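Long-range contacts in DNA polymerase (PDB 2PYL), which copies viral DNA by protein-primed, strand-displacing synthesis with high processivity and fidelity, and proofreads it with a 3'-5' exonuclease activity: residues C[122-127]-C[187-192]; C[7-12]-C[56-61]; C[253-258]-C[385-390]. The protein carries 2 engineered substitutions. All coordinates share one frame; numbering follows the deposited sequence.

Contact 1: C[122-127]-C[187-192]; sequences SLKKLP and RMTAGS. With EDO (1,2-ethanediol), chain L; EDO (1,2-ethanediol), chain K; nucleotides of chain B.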
loop_
_atom_site.group_PDB
_atom_site.type_symbol
_atom_site.label_atom_id
_atom_site.label_comp_id
_atom_site.label_asym_id
_atom_site.label_seq_id
_atom_site.Cartn_x
_atom_site.Cartn_y
_atom_site.Cartn_z
ATOM N N SER C 122 -14.074 -1.223 -6.879
ATOM C CA SER C 122 -14.390 -0.113 -5.990
ATOM C C SER C 122 -13.482 -0.147 -4.760
ATOM O O SER C 122 -13.355 0.853 -4.077
ATOM C CB SER C 122 -15.867 -0.107 -5.607
ATOM O OG SER C 122 -16.217 -1.322 -4.982
ATOM N N LEU C 123 -12.808 -1.270 -4.522
ATOM C CA LEU C 123 -11.791 -1.360 -3.456
ATOM C C LEU C 123 -10.572 -0.448 -3.685
ATOM O O LEU C 123 -9.917 -0.038 -2.728
ATOM C CB LEU C 123 -11.339 -2.809 -3.253
ATOM C CG LEU C 123 -10.777 -3.195 -1.889
ATOM C CD1 LEU C 123 -11.809 -3.063 -0.766
ATOM C CD2 LEU C 123 -10.199 -4.630 -1.927
ATOM N N LYS C 124 -10.286 -0.131 -4.947
ATOM C CA LYS C 124 -9.200 0.792 -5.322
ATOM C C LYS C 124 -9.547 2.239 -4.968
ATOM O O LYS C 124 -8.684 3.097 -4.846
ATOM C CB LYS C 124 -8.887 0.694 -6.817
ATOM C CG LYS C 124 -8.422 -0.670 -7.299
ATOM C CD LYS C 124 -7.097 -1.067 -6.727
ATOM C CE LYS C 124 -6.662 -2.420 -7.250
ATOM N NZ LYS C 124 -7.531 -3.509 -6.780
ATOM N N LYS C 125 -10.834 2.491 -4.804
ATOM C CA LYS C 125 -11.357 3.802 -4.480
ATOM C C LYS C 125 -11.678 3.900 -2.982
ATOM O O LYS C 125 -11.567 4.974 -2.384
ATOM C CB LYS C 125 -12.635 3.991 -5.288
ATOM C CG LYS C 125 -12.868 5.382 -5.786
ATOM C CD LYS C 125 -12.195 5.627 -7.133
ATOM C CE LYS C 125 -11.870 7.116 -7.273
ATOM N NZ LYS C 125 -10.752 7.505 -6.358
ATOM N N LEU C 126 -12.120 2.780 -2.404
ATOM C CA LEU C 126 -12.552 2.691 -1.005
ATOM C C LEU C 126 -12.015 1.404 -0.367
ATOM O O LEU C 126 -12.753 0.439 -0.224
ATOM C CB LEU C 126 -14.080 2.692 -0.937
ATOM C CG LEU C 126 -14.824 3.943 -1.435
ATOM C CD1 LEU C 126 -16.248 3.588 -1.828
ATOM C CD2 LEU C 126 -14.778 5.045 -0.370
ATOM N N PRO C 127 -10.721 1.377 -0.009
ATOM C CA PRO C 127 -10.070 0.152 0.462
ATOM C C PRO C 127 -10.445 -0.238 1.896
ATOM O O PRO C 127 -9.580 -0.334 2.758
ATOM C CB PRO C 127 -8.571 0.492 0.361
ATOM C CG PRO C 127 -8.510 1.957 0.507
ATOM C CD PRO C 127 -9.776 2.509 -0.077
ATOM N N ARG C 187 -11.655 9.414 -10.671
ATOM C CA ARG C 187 -10.713 8.577 -11.390
ATOM C C ARG C 187 -10.779 7.111 -10.947
ATOM O O ARG C 187 -11.608 6.741 -10.126
ATOM C CB ARG C 187 -9.306 9.171 -11.301
ATOM C CG ARG C 187 -9.206 10.491 -12.053
ATOM C CD ARG C 187 -7.799 10.882 -12.295
ATOM N NE ARG C 187 -7.617 11.555 -13.583
ATOM C CZ ARG C 187 -6.761 11.182 -14.534
ATOM N NH1 ARG C 187 -5.967 10.119 -14.379
ATOM N NH2 ARG C 187 -6.690 11.888 -15.657
ATOM N N MET C 188 -9.920 6.281 -11.527
ATOM C CA MET C 188 -9.938 4.824 -11.312
ATOM C C MET C 188 -9.616 4.405 -9.879
ATOM O O MET C 188 -10.189 3.455 -9.344
ATOM C CB MET C 188 -8.938 4.165 -12.272
ATOM C CG MET C 188 -9.179 2.685 -12.519
ATOM S SD MET C 188 -8.290 2.076 -13.971
ATOM C CE MET C 188 -8.842 0.393 -14.041
ATOM N N THR C 189 -8.678 5.127 -9.276
ATOM C CA THR C 189 -8.114 4.780 -7.987
ATOM C C THR C 189 -7.934 6.055 -7.154
ATOM O O THR C 189 -8.013 7.168 -7.672
ATOM C CB THR C 189 -6.719 4.114 -8.129
ATOM O OG1 THR C 189 -5.795 5.066 -8.644
ATOM C CG2 THR C 189 -6.731 2.896 -9.046
ATOM N N ALA C 190 -7.665 5.853 -5.867
ATOM C CA ALA C 190 -7.410 6.935 -4.903
ATOM C C ALA C 190 -6.111 7.668 -5.207
ATOM O O ALA C 190 -6.022 8.881 -5.026
ATOM C CB ALA C 190 -7.356 6.372 -3.485
ATOM N N GLY C 191 -5.104 6.927 -5.652
ATOM C CA GLY C 191 -3.804 7.504 -6.009
ATOM C C GLY C 191 -3.891 8.337 -7.261
ATOM O O GLY C 191 -3.235 9.359 -7.391
ATOM N N SER C 192 -4.703 7.888 -8.201
ATOM C CA SER C 192 -4.946 8.652 -9.417
ATOM C C SER C 192 -5.613 10.004 -9.137
ATOM O O SER C 192 -5.240 11.012 -9.706
ATOM C CB SER C 192 -5.784 7.818 -10.377
ATOM O OG SER C 192 -5.815 8.440 -11.624
HETATM C C1 EDO L . -5.539 2.456 -4.774
HETATM O O1 EDO L . -5.736 1.792 -3.517
HETATM C C2 EDO L . -4.596 3.622 -4.546
HETATM O O2 EDO L . -4.177 4.234 -5.771
HETATM C C1 EDO K . -13.068 5.162 -14.314
HETATM O O1 EDO K . -11.865 5.937 -14.230
HETATM C C2 EDO K . -13.255 4.388 -13.016
HETATM O O2 EDO K . -13.851 5.208 -11.995
ATOM P P DA B 3 -2.708 3.175 -8.866
ATOM O OP1 DA B 3 -3.362 2.665 -7.649
ATOM O OP2 DA B 3 -3.032 4.495 -9.421
ATOM O "O5'" DA B 3 -1.173 2.953 -8.433
ATOM C "C5'" DA B 3 -0.076 3.593 -8.974
ATOM C "C4'" DA B 3 0.860 4.113 -7.896
ATOM O "O4'" DA B 3 0.091 4.687 -6.821
ATOM C "C3'" DA B 3 1.817 3.158 -7.176
ATOM O "O3'" DA B 3 2.929 2.761 -8.010
ATOM C "C2'" DA B 3 2.234 4.093 -6.054
ATOM C "C1'" DA B 3 0.965 4.889 -5.734
ATOM N N9 DA B 3 0.314 4.423 -4.527
ATOM C C8 DA B 3 -0.903 3.802 -4.422
ATOM N N7 DA B 3 -1.230 3.487 -3.197
ATOM C C5 DA B 3 -0.152 3.927 -2.445
ATOM C C6 DA B 3 0.125 3.905 -1.055
ATOM N N6 DA B 3 -0.696 3.371 -0.164
ATOM N N1 DA B 3 1.292 4.436 -0.630
ATOM C C2 DA B 3 2.116 4.974 -1.537
ATOM N N3 DA B 3 1.973 5.062 -2.855
ATOM C C4 DA B 3 0.816 4.506 -3.254
ATOM P P DC B 2 -4.406 5.677 -14.210
ATOM O OP1 DC B 2 -5.358 6.721 -13.768
ATOM O OP2 DC B 2 -2.976 6.011 -14.365
ATOM O "O5'" DC B 2 -4.604 4.453 -13.244
ATOM C "C5'" DC B 2 -3.444 3.871 -12.859
ATOM C "C4'" DC B 2 -3.703 2.595 -12.114
ATOM O "O4'" DC B 2 -3.887 1.513 -13.054
ATOM C "C3'" DC B 2 -2.478 2.296 -11.271
ATOM O "O3'" DC B 2 -2.905 2.051 -9.978
ATOM C "C2'" DC B 2 -1.785 1.125 -11.944
ATOM C "C1'" DC B 2 -2.831 0.577 -12.902
ATOM N N1 DC B 2 -2.304 0.253 -14.248
ATOM C C2 DC B 2 -1.658 -0.975 -14.445
ATOM O O2 DC B 2 -1.526 -1.736 -13.480
ATOM N N3 DC B 2 -1.192 -1.286 -15.689
ATOM C C4 DC B 2 -1.360 -0.417 -16.698
ATOM N N4 DC B 2 -0.896 -0.749 -17.905
ATOM C C5 DC B 2 -2.010 0.843 -16.510
ATOM C C6 DC B 2 -2.463 1.134 -15.283
#
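The carbonyl of K124 meets the start of helix 190-202: A190 N donates to K124 O over 3.1 Å, approaching from 29° out of the carbonyl plane, and A190 CB packs beside the same oxygen. T189, at the N-cap of this helix, links the loop to the DNA backbone. Its CB lies 3.7 Å from OP1 of nucleotide DA3 of chain B. From there the side chain forks. CG2, anti to the carbonyl carbon, lies 3.8 Å from K124 CB and also packs near OP1 of DA3. OG1 (chi1 66°) sits between backbone N and carbonyl carbon, where it accepts from S192 N at 3.1 Å and donates to OP2 of DA3 at 2.9 Å. S192 continues the grip: its OG gives a 2.8 Å bond to OP1 of nucleotide DC2 of chain B and receives R187 NH1 in the guanidinium plane. K124 pairs with D121, and K125 with D193, although its tip is less surely placed. The arrangement is a threonine N-cap holding a DNA phosphate, packed against K124 and K125, which follow the ssDNA-binding residues S122 and L123; here the exonuclease region meets the DNA-binding region that coordinates synthesis with degradation.

Contact 2: C[7-12]-C[56-61]; sequences KMYSCA and ADLYFH. Engineered in segment 7-12: A12 (natural residue Asp). With EDO (1,2-ethanediol), chain K.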
loop_
_atom_site.group_PDB
_atom_site.type_symbol
_atom_site.label_atom_id
_atom_site.label_comp_id
_atom_site.label_asym_id
_atom_site.label_seq_id
_atom_site.Cartn_x
_atom_site.Cartn_y
_atom_site.Cartn_z
ATOM N N LYS C 7 -23.575 4.847 -18.168
ATOM C CA LYS C 7 -24.218 4.503 -16.904
ATOM C C LYS C 7 -23.249 3.772 -15.970
ATOM O O LYS C 7 -22.343 3.064 -16.433
ATOM C CB LYS C 7 -25.447 3.624 -17.156
ATOM C CG LYS C 7 -26.661 4.364 -17.705
ATOM C CD LYS C 7 -27.899 3.458 -17.679
ATOM C CE LYS C 7 -29.207 4.249 -17.746
ATOM N NZ LYS C 7 -30.398 3.402 -17.372
ATOM N N MET C 8 -23.468 3.928 -14.662
ATOM C CA MET C 8 -22.610 3.314 -13.638
ATOM C C MET C 8 -23.402 2.428 -12.682
ATOM O O MET C 8 -24.389 2.880 -12.112
ATOM C CB MET C 8 -21.906 4.394 -12.814
ATOM C CG MET C 8 -21.098 5.384 -13.616
ATOM S SD MET C 8 -20.488 6.707 -12.546
ATOM C CE MET C 8 -20.313 8.042 -13.737
ATOM N N TYR C 9 -22.938 1.194 -12.476
ATOM C CA TYR C 9 -23.633 0.217 -11.647
ATOM C C TYR C 9 -22.742 -0.346 -10.553
ATOM O O TYR C 9 -21.557 -0.537 -10.757
ATOM C CB TYR C 9 -24.179 -0.938 -12.492
ATOM C CG TYR C 9 -25.287 -0.534 -13.446
ATOM C CD1 TYR C 9 -24.992 -0.011 -14.691
ATOM C CD2 TYR C 9 -26.633 -0.650 -13.082
ATOM C CE1 TYR C 9 -26.000 0.374 -15.560
ATOM C CE2 TYR C 9 -27.641 -0.273 -13.952
ATOM C CZ TYR C 9 -27.311 0.237 -15.190
ATOM O OH TYR C 9 -28.281 0.621 -16.070
ATOM N N SER C 10 -23.353 -0.604 -9.396
ATOM C CA SER C 10 -22.722 -1.258 -8.253
ATOM C C SER C 10 -23.213 -2.691 -8.187
ATOM O O SER C 10 -24.416 -2.938 -8.127
ATOM C CB SER C 10 -23.081 -0.535 -6.956
ATOM O OG SER C 10 -22.412 -1.108 -5.847
ATOM N N CYS C 11 -22.264 -3.626 -8.159
ATOM C CA CYS C 11 -22.532 -5.046 -8.308
ATOM C C CYS C 11 -21.871 -5.854 -7.215
ATOM O O CYS C 11 -20.928 -5.405 -6.592
ATOM C CB CYS C 11 -21.988 -5.550 -9.645
ATOM S SG CYS C 11 -22.595 -4.708 -11.110
ATOM N N ALA C 12 -22.385 -7.065 -7.018
ATOM C CA ALA C 12 -21.866 -8.009 -6.054
ATOM C C ALA C 12 -22.304 -9.433 -6.421
ATOM O O ALA C 12 -23.321 -9.618 -7.079
ATOM C CB ALA C 12 -22.350 -7.646 -4.640
ATOM N N ALA C 56 -22.080 -0.392 -20.040
ATOM C CA ALA C 56 -21.985 0.482 -18.889
ATOM C C ALA C 56 -20.679 0.245 -18.162
ATOM O O ALA C 56 -19.876 -0.606 -18.552
ATOM C CB ALA C 56 -23.175 0.235 -17.946
ATOM N N ASP C 57 -20.481 1.025 -17.105
ATOM C CA ASP C 57 -19.361 0.845 -16.183
ATOM C C ASP C 57 -19.869 0.154 -14.932
ATOM O O ASP C 57 -20.801 0.627 -14.291
ATOM C CB ASP C 57 -18.722 2.197 -15.830
ATOM C CG ASP C 57 -18.027 2.858 -17.029
ATOM O OD1 ASP C 57 -17.848 2.188 -18.067
ATOM O OD2 ASP C 57 -17.666 4.055 -16.928
ATOM N N LEU C 58 -19.249 -0.975 -14.607
ATOM C CA LEU C 58 -19.611 -1.795 -13.466
ATOM C C LEU C 58 -18.520 -1.738 -12.388
ATOM O O LEU C 58 -17.324 -1.646 -12.700
ATOM C CB LEU C 58 -19.782 -3.239 -13.924
ATOM C CG LEU C 58 -21.125 -3.648 -14.537
ATOM C CD1 LEU C 58 -21.717 -2.595 -15.455
ATOM C CD2 LEU C 58 -20.984 -4.976 -15.238
ATOM N N TYR C 59 -18.947 -1.817 -11.127
ATOM C CA TYR C 59 -18.044 -1.857 -9.969
ATOM C C TYR C 59 -18.394 -3.025 -9.053
ATOM O O TYR C 59 -19.556 -3.194 -8.656
ATOM C CB TYR C 59 -18.122 -0.560 -9.159
ATOM C CG TYR C 59 -17.641 0.680 -9.888
ATOM C CD1 TYR C 59 -18.483 1.368 -10.754
ATOM C CD2 TYR C 59 -16.348 1.164 -9.706
ATOM C CE1 TYR C 59 -18.047 2.515 -11.442
ATOM C CE2 TYR C 59 -15.902 2.314 -10.370
ATOM C CZ TYR C 59 -16.756 2.979 -11.235
ATOM O OH TYR C 59 -16.323 4.105 -11.900
ATOM N N PHE C 60 -17.390 -3.838 -8.743
ATOM C CA PHE C 60 -17.480 -4.839 -7.687
ATOM C C PHE C 60 -16.526 -4.455 -6.589
ATOM O O PHE C 60 -15.416 -3.967 -6.855
ATOM C CB PHE C 60 -17.078 -6.234 -8.182
ATOM C CG PHE C 60 -18.105 -6.908 -9.048
ATOM C CD1 PHE C 60 -18.270 -6.534 -10.370
ATOM C CD2 PHE C 60 -18.868 -7.958 -8.551
ATOM C CE1 PHE C 60 -19.197 -7.188 -11.182
ATOM C CE2 PHE C 60 -19.799 -8.597 -9.345
ATOM C CZ PHE C 60 -19.968 -8.216 -10.656
ATOM N N HIS C 61 -16.930 -4.718 -5.355
ATOM C CA HIS C 61 -16.062 -4.463 -4.226
ATOM C C HIS C 61 -15.153 -5.665 -4.006
ATOM O O HIS C 61 -15.588 -6.712 -3.513
ATOM C CB HIS C 61 -16.853 -4.137 -2.975
ATOM C CG HIS C 61 -16.087 -3.323 -1.991
ATOM N ND1 HIS C 61 -15.597 -2.073 -2.298
ATOM C CD2 HIS C 61 -15.726 -3.574 -0.709
ATOM C CE1 HIS C 61 -14.972 -1.586 -1.242
ATOM N NE2 HIS C 61 -15.023 -2.483 -0.271
HETATM C C1 EDO K . -13.068 5.162 -14.314
HETATM O O1 EDO K . -11.865 5.937 -14.230
HETATM C C2 EDO K . -13.255 4.388 -13.016
HETATM O O2 EDO K . -13.851 5.208 -11.995
HETATM O O HOH W 1 -19.007 -6.568 -4.729
#
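M8, Y9 and S10 pair in parallel with D57, L58 and Y59 through four backbone hydrogen bonds that run from K7 O to C11 N. D57 N donates to K7 O (2.8 Å), Y9 N to D57 O, Y59 N to Y9 O and C11 N to Y59 O (2.8 Å), so D57, Y9 and Y59 each use both N and O across the pair. Beyond C11 the strands diverge, and a water takes over, donating to C11 O and accepting from H61 N. The short strand segments run 32° from parallel.

Apolar contacts gather on the side of Y9, C11, L58 and F60. C11 CB stands over one face of the F60 ring, 3.6 Å from its centroid, a CH-pi contact displaced toward the rim. The C11 sulfur, anti to the carbonyl carbon (chi1 -57°), leans away to an oblique position 4.7 Å from the same centroid, and from there SG touches L58 CG at 3.9 Å. L58 CD1 packs near Y9 CB, while A56 CB lies at the edge of the Y9 ring, 3.7 Å from CE1. Helix 44-54 covers this face.

Polar ends are tied elsewhere. Y9 OH and K7 NZ reach E37, and D57 pairs with R6. On the other face Y59 turns its ring edge to Y9 O, with CD1 3.6 Å away, and its hydroxyl shares a hydrogen bond with a bound ethanediol.

A12, an engineered replacement of the natural aspartate, ends the segment at a position essential for exonucleolysis. Strand 57-60, entered from strand 34-41 through helix 44-54, lies parallel beside strand 8-15 in the middle of a mixed sheet, as in the ribonuclease H-like fold of proofreading exonucleases.

Contact 3: C[253-258]-C[385-390]; sequences LYPAQM and MLNSLY. With TTP (thymidine-5'-triphosphate), chain F; nucleotides of chain B.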
loop_
_atom_site.group_PDB
_atom_site.type_symbol
_atom_site.label_atom_id
_atom_site.label_comp_id
_atom_site.label_asym_id
_atom_site.label_seq_id
_atom_site.Cartn_x
_atom_site.Cartn_y
_atom_site.Cartn_z
ATOM N N LEU C 253 5.537 11.262 8.085
ATOM C CA LEU C 253 6.963 11.435 7.829
ATOM C C LEU C 253 7.268 11.817 6.368
ATOM O O LEU C 253 8.000 12.767 6.118
ATOM C CB LEU C 253 7.758 10.183 8.247
ATOM C CG LEU C 253 9.285 10.251 8.007
ATOM C CD1 LEU C 253 9.958 11.304 8.896
ATOM C CD2 LEU C 253 9.944 8.922 8.186
ATOM N N TYR C 254 6.703 11.096 5.403
ATOM C CA TYR C 254 7.037 11.383 3.990
ATOM C C TYR C 254 6.492 12.724 3.513
ATOM O O TYR C 254 7.254 13.515 2.964
ATOM C CB TYR C 254 6.667 10.221 3.059
ATOM C CG TYR C 254 7.560 9.001 3.184
ATOM C CD1 TYR C 254 7.469 7.975 2.264
ATOM C CD2 TYR C 254 8.457 8.847 4.241
ATOM C CE1 TYR C 254 8.244 6.838 2.365
ATOM C CE2 TYR C 254 9.247 7.701 4.353
ATOM C CZ TYR C 254 9.133 6.703 3.403
ATOM O OH TYR C 254 9.894 5.564 3.490
ATOM N N PRO C 255 5.189 13.009 3.745
ATOM C CA PRO C 255 4.665 14.362 3.477
ATOM C C PRO C 255 5.410 15.496 4.171
ATOM O O PRO C 255 5.526 16.587 3.628
ATOM C CB PRO C 255 3.218 14.279 3.971
ATOM C CG PRO C 255 2.872 12.853 3.858
ATOM C CD PRO C 255 4.122 12.109 4.214
ATOM N N ALA C 256 5.897 15.224 5.377
ATOM C CA ALA C 256 6.730 16.158 6.131
ATOM C C ALA C 256 8.006 16.538 5.367
ATOM O O ALA C 256 8.392 17.688 5.355
ATOM C CB ALA C 256 7.078 15.552 7.525
ATOM N N GLN C 257 8.645 15.566 4.719
ATOM C CA GLN C 257 9.825 15.837 3.882
ATOM C C GLN C 257 9.435 16.650 2.654
ATOM O O GLN C 257 10.100 17.610 2.277
ATOM C CB GLN C 257 10.489 14.547 3.419
ATOM C CG GLN C 257 10.686 13.494 4.490
ATOM C CD GLN C 257 11.273 14.036 5.770
ATOM O OE1 GLN C 257 12.253 14.780 5.752
ATOM N NE2 GLN C 257 10.674 13.656 6.898
ATOM N N MET C 258 8.342 16.228 2.030
ATOM C CA MET C 258 7.778 16.913 0.876
ATOM C C MET C 258 7.491 18.377 1.188
ATOM O O MET C 258 7.675 19.242 0.342
ATOM C CB MET C 258 6.504 16.195 0.437
ATOM C CG MET C 258 6.753 14.798 -0.123
ATOM S SD MET C 258 5.264 13.852 -0.481
ATOM C CE MET C 258 4.642 14.623 -1.972
ATOM N N MET C 385 -4.418 10.063 0.283
ATOM C CA MET C 385 -4.113 11.119 -0.676
ATOM C C MET C 385 -2.682 11.610 -0.506
ATOM O O MET C 385 -1.936 11.711 -1.476
ATOM C CB MET C 385 -5.091 12.278 -0.546
ATOM C CG MET C 385 -6.509 11.891 -0.862
ATOM S SD MET C 385 -6.756 11.146 -2.498
ATOM C CE MET C 385 -7.061 12.627 -3.436
ATOM N N LEU C 386 -2.302 11.889 0.740
ATOM C CA LEU C 386 -0.956 12.343 1.060
ATOM C C LEU C 386 0.112 11.314 0.688
ATOM O O LEU C 386 1.107 11.664 0.030
ATOM C CB LEU C 386 -0.839 12.702 2.550
ATOM C CG LEU C 386 -1.720 13.850 3.064
ATOM C CD1 LEU C 386 -1.911 13.710 4.574
ATOM C CD2 LEU C 386 -1.155 15.202 2.710
ATOM N N ASN C 387 -0.093 10.061 1.093
ATOM C CA ASN C 387 0.909 9.020 0.879
ATOM C C ASN C 387 1.004 8.501 -0.571
ATOM O O ASN C 387 2.074 8.106 -0.994
ATOM C CB ASN C 387 0.682 7.831 1.816
ATOM C CG ASN C 387 1.004 8.144 3.266
ATOM O OD1 ASN C 387 1.937 8.900 3.569
ATOM N ND2 ASN C 387 0.248 7.531 4.181
ATOM N N SER C 388 -0.111 8.489 -1.303
ATOM C CA SER C 388 -0.136 8.008 -2.689
ATOM C C SER C 388 0.448 9.047 -3.636
ATOM O O SER C 388 0.896 8.710 -4.727
ATOM C CB SER C 388 -1.538 7.554 -3.141
ATOM O OG SER C 388 -2.510 8.568 -3.052
ATOM N N LEU C 389 0.467 10.304 -3.210
ATOM C CA LEU C 389 1.139 11.338 -3.982
ATOM C C LEU C 389 2.638 11.052 -4.079
ATOM O O LEU C 389 3.182 11.130 -5.158
ATOM C CB LEU C 389 0.891 12.747 -3.426
ATOM C CG LEU C 389 1.386 13.809 -4.421
ATOM C CD1 LEU C 389 0.642 13.678 -5.761
ATOM C CD2 LEU C 389 1.303 15.227 -3.860
ATOM N N TYR C 390 3.286 10.729 -2.954
ATOM C CA TYR C 390 4.696 10.329 -2.941
ATOM C C TYR C 390 4.912 9.090 -3.834
ATOM O O TYR C 390 5.861 9.031 -4.622
ATOM C CB TYR C 390 5.194 10.061 -1.493
ATOM C CG TYR C 390 6.117 8.859 -1.380
ATOM C CD1 TYR C 390 7.426 8.902 -1.867
ATOM C CD2 TYR C 390 5.661 7.661 -0.848
ATOM C CE1 TYR C 390 8.248 7.785 -1.811
ATOM C CE2 TYR C 390 6.470 6.563 -0.779
ATOM C CZ TYR C 390 7.763 6.616 -1.271
ATOM O OH TYR C 390 8.577 5.486 -1.192
HETATM P PA TTP F . 2.064 5.536 8.863
HETATM O O1A TTP F . 2.653 5.795 10.231
HETATM O O2A TTP F . 1.627 4.104 8.729
HETATM O O3A TTP F . 0.809 6.466 8.556
HETATM P PB TTP F . 0.771 8.057 8.750
HETATM O O1B TTP F . 0.767 8.746 7.418
HETATM O O2B TTP F . 1.793 8.581 9.753
HETATM O O3B TTP F . -0.705 8.201 9.379
HETATM P PG TTP F . -1.103 7.644 10.845
HETATM O O1G TTP F . 0.103 7.608 11.740
HETATM O O2G TTP F . -1.674 6.258 10.755
HETATM O O3G TTP F . -2.139 8.619 11.340
HETATM O "O5'" TTP F . 3.090 5.927 7.710
HETATM C "C5'" TTP F . 4.473 6.131 7.877
HETATM C "C4'" TTP F . 5.052 6.416 6.492
HETATM O "O4'" TTP F . 5.045 5.237 5.668
HETATM C "C3'" TTP F . 4.265 7.453 5.722
HETATM O "O3'" TTP F . 4.672 8.781 6.024
HETATM C "C2'" TTP F . 4.539 7.075 4.293
HETATM C "C1'" TTP F . 4.716 5.567 4.323
HETATM N N1 TTP F . 3.444 4.968 3.921
HETATM C C2 TTP F . 3.105 4.929 2.560
HETATM O O2 TTP F . 3.910 5.366 1.719
HETATM N N3 TTP F . 1.936 4.396 2.169
HETATM C C4 TTP F . 1.054 3.914 3.050
HETATM O O4 TTP F . -0.033 3.446 2.668
HETATM C C5 TTP F . 1.373 3.964 4.491
HETATM C C5M TTP F . 0.424 3.436 5.538
HETATM C C6 TTP F . 2.581 4.511 4.854
ATOM P P DA B 3 -2.708 3.175 -8.866
ATOM O OP1 DA B 3 -3.362 2.665 -7.649
ATOM O OP2 DA B 3 -3.032 4.495 -9.421
ATOM O "O5'" DA B 3 -1.173 2.953 -8.433
ATOM C "C5'" DA B 3 -0.076 3.593 -8.974
ATOM C "C4'" DA B 3 0.860 4.113 -7.896
ATOM O "O4'" DA B 3 0.091 4.687 -6.821
ATOM C "C3'" DA B 3 1.817 3.158 -7.176
ATOM O "O3'" DA B 3 2.929 2.761 -8.010
ATOM C "C2'" DA B 3 2.234 4.093 -6.054
ATOM C "C1'" DA B 3 0.965 4.889 -5.734
ATOM N N9 DA B 3 0.314 4.423 -4.527
ATOM C C8 DA B 3 -0.903 3.802 -4.422
ATOM N N7 DA B 3 -1.230 3.487 -3.197
ATOM C C5 DA B 3 -0.152 3.927 -2.445
ATOM C C6 DA B 3 0.125 3.905 -1.055
ATOM N N6 DA B 3 -0.696 3.371 -0.164
ATOM N N1 DA B 3 1.292 4.436 -0.630
ATOM C C2 DA B 3 2.116 4.974 -1.537
ATOM N N3 DA B 3 1.973 5.062 -2.855
ATOM C C4 DA B 3 0.816 4.506 -3.254
ATOM P P DT B 4 3.901 1.556 -7.650
ATOM O OP1 DT B 4 4.810 1.379 -8.789
ATOM O OP2 DT B 4 3.142 0.415 -7.100
ATOM O "O5'" DT B 4 4.697 2.080 -6.384
ATOM C "C5'" DT B 4 5.614 3.152 -6.438
ATOM C "C4'" DT B 4 6.325 3.230 -5.108
ATOM O "O4'" DT B 4 5.455 3.772 -4.085
ATOM C "C3'" DT B 4 6.795 1.888 -4.562
ATOM O "O3'" DT B 4 7.986 1.487 -5.254
ATOM C "C2'" DT B 4 6.997 2.234 -3.090
ATOM C "C1'" DT B 4 5.861 3.204 -2.844
ATOM N N1 DT B 4 4.718 2.514 -2.194
ATOM C C2 DT B 4 4.735 2.437 -0.827
ATOM O O2 DT B 4 5.624 2.908 -0.126
ATOM N N3 DT B 4 3.646 1.784 -0.304
ATOM C C4 DT B 4 2.578 1.233 -0.974
ATOM O O4 DT B 4 1.669 0.681 -0.378
ATOM C C5 DT B 4 2.637 1.329 -2.416
ATOM C C7 DT B 4 1.536 0.738 -3.249
ATOM C C6 DT B 4 3.683 1.963 -2.944
#
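One wall of the nucleotide-insertion site of this family B polymerase is formed where Y254, P255 and M258 of palm helix 253-260 meet L386, N387, L389 and Y390 of the long fingers helix 376-393. The two helix segments cross at 66°, with their axes 9.3 Å apart.

Two tyrosines form the centre. Y254 points the CD1-CE1 edge of its ring at the face of Y390 in a T-shaped pair, planes at 82° and centroids 4.8 Å apart; the closest carbons, Y254 CD1 and Y390 CE2, are 3.5 Å from each other. In Y254, chi2 (-170°) brings CA nearly into the plane of the ring, which gives one edge to Y390 and one face to the deoxyribose of the bound TTP, whose C2' sits above that face toward the rim. The Y390 hydroxyl is held by Y226, and its ring edge faces both the TTP base and nucleotide DT4 of chain B.

Behind this pair the packing is apolar. P255 CG rests on L386 CB at 3.9 Å, crossing at about a right angle. M258, bent at its last torsion, lays SD against Y390 CB and brings CE within 3.9 Å of L389 CD2.

N387 packs against the sugar and base of TTP: OD1 is 3.3 Å from C2' of the sugar and near P255 CD, and ND2 makes a weak hydrogen bond to TTP O1B. From the opposite helix, Y254 N gives an almost straight bond to O3' (3.1 Å). A tyrosine ring over C2', backed by a second tyrosine, with an asparagine also against the sugar, is consistent with the steric gate for sugar selection in family B polymerases.

Contact 1 lies between the other two. Its centre is 14 Å from that of contact 2 and 17 Å from that of contact 3, whereas the centres of contacts 2 and 3 are 31 Å apart, with nearest atoms about 15 Å away. Toward the exonuclease sheet, S122 OG and H61 ND1 are 2.9 Å apart, a probable hydrogen bond, and one ethanediol touches contacts 1 and 2. Toward the polymerisation site, G191 CA packs 3.4 Å from S388 OG on the fingers helix, and the A190 side chain is about 10 Å from the bound TTP. DA3 of chain B joins contacts 1 and 3: its phosphate is held by T189 and its base lies against N387 O and S388.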